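Local coordinates for nudix hydrolase domain-containing protein (Thermotoga maritima, PDB 3E57) that probably hydrolyses a nucleoside diphosphate-linked or related substrate as a Nudix hydrolase, though its true substrate and cellular role remain unknown, at residues Glu139-Ile144 against Ala201-Leu206; Glu42-Phe47 against Leu156-Leu161. One frame throughout, in Å; residues are numbered along the deposited sequence.

Contact 1: residues Glu139-Ile144 against Ala201-Leu206; sequences EFLGLI and AVLLNL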
ATOM      1  N   GLU B 139     -10.118 -12.765  12.165  1.00 34.90           N
ATOM      2  CA  GLU B 139     -10.109 -13.002  10.737  1.00 33.74           C
ATOM      3  C   GLU B 139      -8.796 -12.442  10.247  1.00 31.95           C
ATOM      4  O   GLU B 139      -8.579 -11.243  10.350  1.00 30.97           O
ATOM      5  CB  GLU B 139     -11.284 -12.278  10.076  1.00 33.99           C
ATOM      6  CG  GLU B 139     -11.422 -12.551   8.570  1.00 35.36           C
ATOM      7  CD  GLU B 139     -12.485 -11.687   7.885  1.00 36.93           C
ATOM      8  OE1 GLU B 139     -13.242 -10.964   8.581  1.00 42.07           O
ATOM      9  OE2 GLU B 139     -12.553 -11.724   6.636  1.00 42.09           O
ATOM     10  N   PHE B 140      -7.910 -13.295   9.746  1.00 29.43           N
ATOM     11  CA  PHE B 140      -6.669 -12.818   9.155  1.00 28.50           C
ATOM     12  C   PHE B 140      -6.967 -12.129   7.818  1.00 27.33           C
ATOM     13  O   PHE B 140      -7.624 -12.707   6.958  1.00 25.89           O
ATOM     14  CB  PHE B 140      -5.711 -13.985   8.946  1.00 28.05           C
ATOM     15  CG  PHE B 140      -4.423 -13.609   8.252  1.00 28.11           C
ATOM     16  CD1 PHE B 140      -3.454 -12.871   8.897  1.00 27.42           C
ATOM     17  CD2 PHE B 140      -4.190 -14.000   6.947  1.00 27.61           C
ATOM     18  CE1 PHE B 140      -2.269 -12.550   8.263  1.00 26.39           C
ATOM     19  CE2 PHE B 140      -3.006 -13.685   6.304  1.00 26.89           C
ATOM     20  CZ  PHE B 140      -2.050 -12.965   6.956  1.00 27.39           C
ATOM     21  N   LEU B 141      -6.489 -10.893   7.654  1.00 26.32           N
ATOM     22  CA  LEU B 141      -6.712 -10.142   6.427  1.00 25.89           C
ATOM     23  C   LEU B 141      -5.517 -10.180   5.489  1.00 25.45           C
ATOM     24  O   LEU B 141      -5.679 -10.315   4.290  1.00 25.49           O
ATOM     25  CB  LEU B 141      -7.087  -8.691   6.745  1.00 25.88           C
ATOM     26  CG  LEU B 141      -8.315  -8.457   7.625  1.00 24.21           C
ATOM     27  CD1 LEU B 141      -8.602  -6.955   7.720  1.00 23.79           C
ATOM     28  CD2 LEU B 141      -9.525  -9.200   7.093  1.00 26.08           C
ATOM     29  N   GLY B 142      -4.311 -10.050   6.021  1.00 25.07           N
ATOM     30  CA  GLY B 142      -3.116 -10.085   5.185  1.00 24.34           C
ATOM     31  C   GLY B 142      -1.930  -9.434   5.855  1.00 23.56           C
ATOM     32  O   GLY B 142      -1.887  -9.323   7.085  1.00 23.07           O
ATOM     33  N   LEU B 143      -0.993  -8.974   5.031  1.00 22.93           N
ATOM     34  CA  LEU B 143       0.279  -8.431   5.487  1.00 23.34           C
ATOM     35  C   LEU B 143       0.450  -6.949   5.207  1.00 23.14           C
ATOM     36  O   LEU B 143       0.055  -6.448   4.144  1.00 22.46           O
ATOM     37  CB  LEU B 143       1.420  -9.168   4.794  1.00 23.59           C
ATOM     38  CG  LEU B 143       1.507 -10.674   5.077  1.00 23.88           C
ATOM     39  CD1 LEU B 143       2.799 -11.228   4.486  1.00 26.13           C
ATOM     40  CD2 LEU B 143       1.443 -10.942   6.549  1.00 25.01           C
ATOM     41  N   ILE B 144       1.077  -6.263   6.152  1.00 23.95           N
ATOM     42  CA  ILE B 144       1.431  -4.854   5.993  1.00 24.57           C
ATOM     43  C   ILE B 144       2.936  -4.710   5.924  1.00 25.14           C
ATOM     44  O   ILE B 144       3.653  -5.102   6.857  1.00 25.22           O
ATOM     45  CB  ILE B 144       0.961  -3.987   7.167  1.00 23.92           C
ATOM     46  CG1 ILE B 144      -0.544  -4.133   7.400  1.00 24.64           C
ATOM     47  CG2 ILE B 144       1.377  -2.534   6.915  1.00 24.27           C
ATOM     48  CD1 ILE B 144      -1.048  -3.392   8.657  1.00 24.88           C
ATOM     49  N   ALA B 201      -7.827   2.027   5.559  1.00 21.43           N
ATOM     50  CA  ALA B 201      -8.151   1.880   4.158  1.00 21.88           C
ATOM     51  C   ALA B 201      -8.596   0.441   3.840  1.00 22.30           C
ATOM     52  O   ALA B 201      -9.579   0.237   3.126  1.00 22.86           O
ATOM     53  CB  ALA B 201      -6.962   2.318   3.277  1.00 22.04           C
ATOM     54  N   VAL B 202      -7.905  -0.547   4.410  1.00 23.27           N
ATOM     55  CA  VAL B 202      -8.219  -1.965   4.176  1.00 23.95           C
ATOM     56  C   VAL B 202      -9.602  -2.292   4.714  1.00 24.54           C
ATOM     57  O   VAL B 202     -10.436  -2.889   4.018  1.00 23.78           O
ATOM     58  CB  VAL B 202      -7.148  -2.892   4.820  1.00 23.88           C
ATOM     59  CG1 VAL B 202      -7.596  -4.366   4.792  1.00 24.47           C
ATOM     60  CG2 VAL B 202      -5.801  -2.710   4.109  1.00 24.58           C
ATOM     61  N   LEU B 203      -9.865  -1.852   5.936  1.00 25.46           N
ATOM     62  CA  LEU B 203     -11.158  -2.101   6.572  1.00 27.10           C
ATOM     63  C   LEU B 203     -12.314  -1.448   5.850  1.00 27.58           C
ATOM     64  O   LEU B 203     -13.336  -2.092   5.643  1.00 27.99           O
ATOM     65  CB  LEU B 203     -11.158  -1.624   8.022  1.00 27.37           C
ATOM     66  CG  LEU B 203     -10.685  -2.623   9.061  1.00 31.54           C
ATOM     67  CD1 LEU B 203     -11.803  -3.613   9.394  1.00 34.90           C
ATOM     68  CD2 LEU B 203      -9.437  -3.359   8.591  1.00 35.33           C
ATOM     69  N   LEU B 204     -12.165  -0.181   5.466  1.00 28.21           N
ATOM     70  CA  LEU B 204     -13.203   0.509   4.706  1.00 29.46           C
ATOM     71  C   LEU B 204     -13.494  -0.201   3.383  1.00 30.08           C
ATOM     72  O   LEU B 204     -14.646  -0.292   2.986  1.00 29.03           O
ATOM     73  CB  LEU B 204     -12.847   1.970   4.427  1.00 30.04           C
ATOM     74  CG  LEU B 204     -13.171   3.105   5.433  1.00 32.15           C
ATOM     75  CD1 LEU B 204     -14.236   2.725   6.467  1.00 33.21           C
ATOM     76  CD2 LEU B 204     -11.928   3.657   6.083  1.00 33.56           C
ATOM     77  N   ASN B 205     -12.460  -0.691   2.707  1.00 31.32           N
ATOM     78  CA  ASN B 205     -12.665  -1.400   1.437  1.00 32.57           C
ATOM     79  C   ASN B 205     -13.274  -2.793   1.622  1.00 33.54           C
ATOM     80  O   ASN B 205     -14.030  -3.257   0.762  1.00 33.53           O
ATOM     81  CB  ASN B 205     -11.370  -1.487   0.621  1.00 32.93           C
ATOM     82  CG  ASN B 205     -11.630  -1.483  -0.881  1.00 32.86           C
ATOM     83  OD1 ASN B 205     -12.361  -0.633  -1.403  1.00 36.30           O
ATOM     84  ND2 ASN B 205     -11.020  -2.417  -1.583  1.00 34.55           N
ATOM     85  N   LEU B 206     -12.962  -3.453   2.733  1.00 34.69           N
ATOM     86  CA  LEU B 206     -13.625  -4.717   3.066  1.00 36.42           C
ATOM     87  C   LEU B 206     -15.125  -4.504   3.233  1.00 37.60           C
ATOM     88  O   LEU B 206     -15.921  -5.337   2.817  1.00 37.89           O
ATOM     89  CB  LEU B 206     -13.053  -5.325   4.340  1.00 36.70           C
ATOM     90  CG  LEU B 206     -11.711  -6.036   4.201  1.00 37.72           C
ATOM     91  CD1 LEU B 206     -11.250  -6.476   5.584  1.00 38.71           C
ATOM     92  CD2 LEU B 206     -11.824  -7.221   3.248  1.00 39.18           C
TER
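L206 N donates to V202 O at 2.9 Å, a bond of the helix backbone that sets the side chains of L206 and V202 one turn apart on the same flank. Both point toward L141, and the case illustrates how a single leucine can carry a whole strand-to-helix contact. L141 has CG anti to its carbonyl carbon (chi1 -58°) and CD1 anti to CA, which stretches the chain to full length and delivers CD1 among three helix residues. The L206 side chain is extended too and meets L141 obliquely, methyl against methyl. Its CD1 lies 3.4 Å from L141 CD1, tighter than ordinary van der Waals contact, and 3.6 Å from L141 CD2, so it sits against the fork of the leucine rather than one branch. L203 comes across L141 at about a right angle, with L203 CD2 3.8 Å from L141 CD1, while V202 CG1 reaches L141 CD1 at 4.0 Å. Cutting L141 back to an alanine would probably open a gap among V202, L203 and L206 and leave the L206 methyl without its mate. The strand swells at this point into a classic beta bulge: L141 and G142 both face L159, and the unusual backbone angles of G142 suit glycine, since a CB would be jammed against the carbonyl O of L141. The pairing joins strand 131-145 to the C-terminal helix 194-206, their local axes 10.8 Å apart at 135°. Strand 155-163 extends the same apolar layer, with L159 touching V202 and L161 touching L203, while R38 of strand 36-38 packs on L141 and L206. Along the helix, A201 and N205 pack against T148 and S147 of the second subunit.

Contact 2: residues Glu42-Phe47 against Leu156-Leu161; sequences EDFLNF and LGALFL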
ATOM      1  N   GLU B  42      -3.105 -19.798   6.121  1.00 32.47           N
ATOM      2  CA  GLU B  42      -2.342 -21.045   6.206  1.00 32.67           C
ATOM      3  C   GLU B  42      -0.964 -20.900   5.541  1.00 32.55           C
ATOM      4  O   GLU B  42       0.040 -21.346   6.092  1.00 32.85           O
ATOM      5  CB  GLU B  42      -3.135 -22.202   5.590  1.00 33.08           C
ATOM      6  CG  GLU B  42      -2.518 -23.567   5.823  1.00 34.64           C
ATOM      7  CD  GLU B  42      -2.151 -23.791   7.272  1.00 38.70           C
ATOM      8  OE1 GLU B  42      -3.034 -23.618   8.145  1.00 41.59           O
ATOM      9  OE2 GLU B  42      -0.979 -24.125   7.537  1.00 42.17           O
ATOM     10  N   ASP B  43      -0.919 -20.256   4.374  1.00 32.69           N
ATOM     11  CA  ASP B  43       0.347 -19.986   3.675  1.00 32.43           C
ATOM     12  C   ASP B  43       1.289 -19.164   4.552  1.00 32.02           C
ATOM     13  O   ASP B  43       2.492 -19.453   4.639  1.00 31.99           O
ATOM     14  CB  ASP B  43       0.111 -19.241   2.351  1.00 33.05           C
ATOM     15  CG  ASP B  43      -0.590 -20.091   1.295  1.00 34.83           C
ATOM     16  OD1 ASP B  43      -0.646 -21.335   1.437  1.00 36.56           O
ATOM     17  OD2 ASP B  43      -1.085 -19.500   0.302  1.00 37.99           O
ATOM     18  N   PHE B  44       0.742 -18.151   5.222  1.00 30.82           N
ATOM     19  CA  PHE B  44       1.542 -17.327   6.130  1.00 30.76           C
ATOM     20  C   PHE B  44       2.105 -18.118   7.318  1.00 30.40           C
ATOM     21  O   PHE B  44       3.279 -17.992   7.644  1.00 30.25           O
ATOM     22  CB  PHE B  44       0.722 -16.142   6.647  1.00 30.05           C
ATOM     23  CG  PHE B  44       1.481 -15.257   7.574  1.00 29.76           C
ATOM     24  CD1 PHE B  44       2.619 -14.598   7.132  1.00 28.65           C
ATOM     25  CD2 PHE B  44       1.078 -15.094   8.886  1.00 29.33           C
ATOM     26  CE1 PHE B  44       3.339 -13.793   7.984  1.00 29.06           C
ATOM     27  CE2 PHE B  44       1.809 -14.285   9.749  1.00 28.70           C
ATOM     28  CZ  PHE B  44       2.934 -13.633   9.286  1.00 28.96           C
ATOM     29  N   LEU B  45       1.262 -18.907   7.975  1.00 30.53           N
ATOM     30  CA  LEU B  45       1.699 -19.692   9.134  1.00 30.96           C
ATOM     31  C   LEU B  45       2.763 -20.714   8.740  1.00 31.21           C
ATOM     32  O   LEU B  45       3.734 -20.918   9.469  1.00 31.36           O
ATOM     33  CB  LEU B  45       0.518 -20.401   9.793  1.00 30.74           C
ATOM     34  CG  LEU B  45      -0.503 -19.543  10.533  1.00 29.88           C
ATOM     35  CD1 LEU B  45      -1.589 -20.449  11.093  1.00 29.67           C
ATOM     36  CD2 LEU B  45       0.153 -18.694  11.633  1.00 29.04           C
ATOM     37  N   ASN B  46       2.570 -21.344   7.581  1.00 32.06           N
ATOM     38  CA  ASN B  46       3.573 -22.236   6.987  1.00 32.47           C
ATOM     39  C   ASN B  46       4.874 -21.488   6.729  1.00 32.52           C
ATOM     40  O   ASN B  46       5.955 -21.989   7.021  1.00 31.40           O
ATOM     41  CB  ASN B  46       3.052 -22.829   5.677  1.00 33.22           C
ATOM     42  CG  ASN B  46       1.997 -23.901   5.898  1.00 35.74           C
ATOM     43  OD1 ASN B  46       1.863 -24.443   7.004  1.00 38.97           O
ATOM     44  ND2 ASN B  46       1.244 -24.220   4.845  1.00 38.97           N
ATOM     45  N   PHE B  47       4.759 -20.272   6.195  1.00 32.11           N
ATOM     46  CA  PHE B  47       5.920 -19.403   5.982  1.00 32.25           C
ATOM     47  C   PHE B  47       6.682 -19.152   7.277  1.00 32.32           C
ATOM     48  O   PHE B  47       7.917 -19.196   7.298  1.00 32.97           O
ATOM     49  CB  PHE B  47       5.480 -18.078   5.338  1.00 31.82           C
ATOM     50  CG  PHE B  47       6.506 -16.997   5.415  1.00 31.55           C
ATOM     51  CD1 PHE B  47       7.534 -16.932   4.486  1.00 31.06           C
ATOM     52  CD2 PHE B  47       6.431 -16.015   6.394  1.00 30.83           C
ATOM     53  CE1 PHE B  47       8.493 -15.925   4.547  1.00 31.64           C
ATOM     54  CE2 PHE B  47       7.385 -15.014   6.460  1.00 30.89           C
ATOM     55  CZ  PHE B  47       8.415 -14.966   5.531  1.00 30.50           C
ATOM     56  N   LEU B 156       7.123  -6.363   9.953  1.00 28.82           N
ATOM     57  CA  LEU B 156       6.143  -6.965   9.054  1.00 28.20           C
ATOM     58  C   LEU B 156       4.856  -7.164   9.835  1.00 27.39           C
ATOM     59  O   LEU B 156       4.829  -7.917  10.801  1.00 26.77           O
ATOM     60  CB  LEU B 156       6.655  -8.314   8.557  1.00 28.09           C
ATOM     61  CG  LEU B 156       5.692  -9.137   7.701  1.00 28.37           C
ATOM     62  CD1 LEU B 156       5.389  -8.376   6.429  1.00 26.75           C
ATOM     63  CD2 LEU B 156       6.286 -10.509   7.396  1.00 28.13           C
ATOM     64  N   GLY B 157       3.782  -6.504   9.415  1.00 26.73           N
ATOM     65  CA  GLY B 157       2.512  -6.607  10.122  1.00 26.07           C
ATOM     66  C   GLY B 157       1.653  -7.732   9.599  1.00 25.64           C
ATOM     67  O   GLY B 157       1.557  -7.930   8.392  1.00 25.23           O
ATOM     68  N   ALA B 158       1.037  -8.478  10.512  1.00 25.03           N
ATOM     69  CA  ALA B 158       0.055  -9.487  10.171  1.00 25.00           C
ATOM     70  C   ALA B 158      -1.261  -8.922  10.656  1.00 24.65           C
ATOM     71  O   ALA B 158      -1.531  -8.901  11.868  1.00 24.45           O
ATOM     72  CB  ALA B 158       0.361 -10.817  10.873  1.00 25.53           C
ATOM     73  N   LEU B 159      -2.074  -8.453   9.712  1.00 24.04           N
ATOM     74  CA  LEU B 159      -3.302  -7.737  10.018  1.00 24.40           C
ATOM     75  C   LEU B 159      -4.500  -8.661  10.200  1.00 24.65           C
ATOM     76  O   LEU B 159      -4.829  -9.457   9.310  1.00 24.15           O
ATOM     77  CB  LEU B 159      -3.610  -6.760   8.898  1.00 23.52           C
ATOM     78  CG  LEU B 159      -4.891  -5.928   9.009  1.00 23.46           C
ATOM     79  CD1 LEU B 159      -4.898  -5.069  10.289  1.00 24.77           C
ATOM     80  CD2 LEU B 159      -5.016  -5.058   7.744  1.00 23.44           C
ATOM     81  N   PHE B 160      -5.153  -8.522  11.353  1.00 25.19           N
ATOM     82  CA  PHE B 160      -6.378  -9.233  11.672  1.00 25.81           C
ATOM     83  C   PHE B 160      -7.481  -8.275  12.011  1.00 26.12           C
ATOM     84  O   PHE B 160      -7.231  -7.187  12.533  1.00 25.27           O
ATOM     85  CB  PHE B 160      -6.192 -10.114  12.911  1.00 25.84           C
ATOM     86  CG  PHE B 160      -5.175 -11.179  12.751  1.00 26.43           C
ATOM     87  CD1 PHE B 160      -5.555 -12.478  12.438  1.00 25.89           C
ATOM     88  CD2 PHE B 160      -3.833 -10.895  12.919  1.00 26.47           C
ATOM     89  CE1 PHE B 160      -4.610 -13.459  12.277  1.00 26.55           C
ATOM     90  CE2 PHE B 160      -2.886 -11.875  12.760  1.00 26.27           C
ATOM     91  CZ  PHE B 160      -3.277 -13.159  12.447  1.00 26.54           C
ATOM     92  N   LEU B 161      -8.708  -8.716  11.749  1.00 27.14           N
ATOM     93  CA  LEU B 161      -9.915  -8.085  12.243  1.00 28.01           C
ATOM     94  C   LEU B 161     -10.479  -8.994  13.339  1.00 28.92           C
ATOM     95  O   LEU B 161     -10.812 -10.159  13.081  1.00 28.67           O
ATOM     96  CB  LEU B 161     -10.923  -7.957  11.115  1.00 27.73           C
ATOM     97  CG  LEU B 161     -12.300  -7.418  11.462  1.00 28.78           C
ATOM     98  CD1 LEU B 161     -12.205  -6.055  12.136  1.00 28.57           C
ATOM     99  CD2 LEU B 161     -13.145  -7.356  10.200  1.00 29.37           C
TER
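F44 reaches from its helix toward A158 and L156 of the strand, and its ring meets A158 along one branch and at the tip, and L156 along the other. CG lies anti to the backbone N (chi1 -180°), a setting that swings the ring away from the helix while F44 CB remains 6.8 Å from A158 CB. Contact begins farther out. On one branch, F44 CD2 is still 4.8 Å from A158 CB. Beyond it, F44 CE2 closes to 3.9 Å from A158 CB. At the tip, F44 CZ lies 4.1 Å from A158 CB. The methyl approaches the ring obliquely. On the other branch, F44 CE1 meets L156 CD2 at 4.5 Å, a looser contact made at the ring edge, near its plane. L156 helps by extending: its CD2 is anti to CA and therefore held out toward the aromatic ring. The methyl is all that A158 offers the ring, and L156 CD2 adds only that lighter touch. One turn on, F47 also points toward the strand without reaching touching distance, and F44 O lies in the plane of the F47 ring at its edge. The pairing is entirely apolar and buried. Helix 41-51 is thereby laid against the sheet beside helix 115-130, whose F119 meets the F44 ring edge-to-face and also touches A158 and F160. L143 of strand 131-145 packs on F44 too, whereas L159 and L161 turn to helix 194-206, giving the strand helices on both faces, as in the alpha/beta/alpha sandwich of Nudix proteins.

Overall arrangement
From the N terminus the chain first supplies 42-47, then 139-144, 156-161 and finally 201-206, so the two closures cross. Contact 2 closes the longer loop, 108 residues lying between its segments and bringing an early helix against strand 155-163. Contact 1 starts within that loop and ends beyond it, spanning 56 residues to reach the C-terminal helix. The contacts lie about 12 Å apart between centres and share one sheet, because strands 131-145 and 155-163 are antiparallel neighbours, probably bonded through L141 and G142 with L159. Together they fasten an N-terminal and a C-terminal helix to the same strand pair.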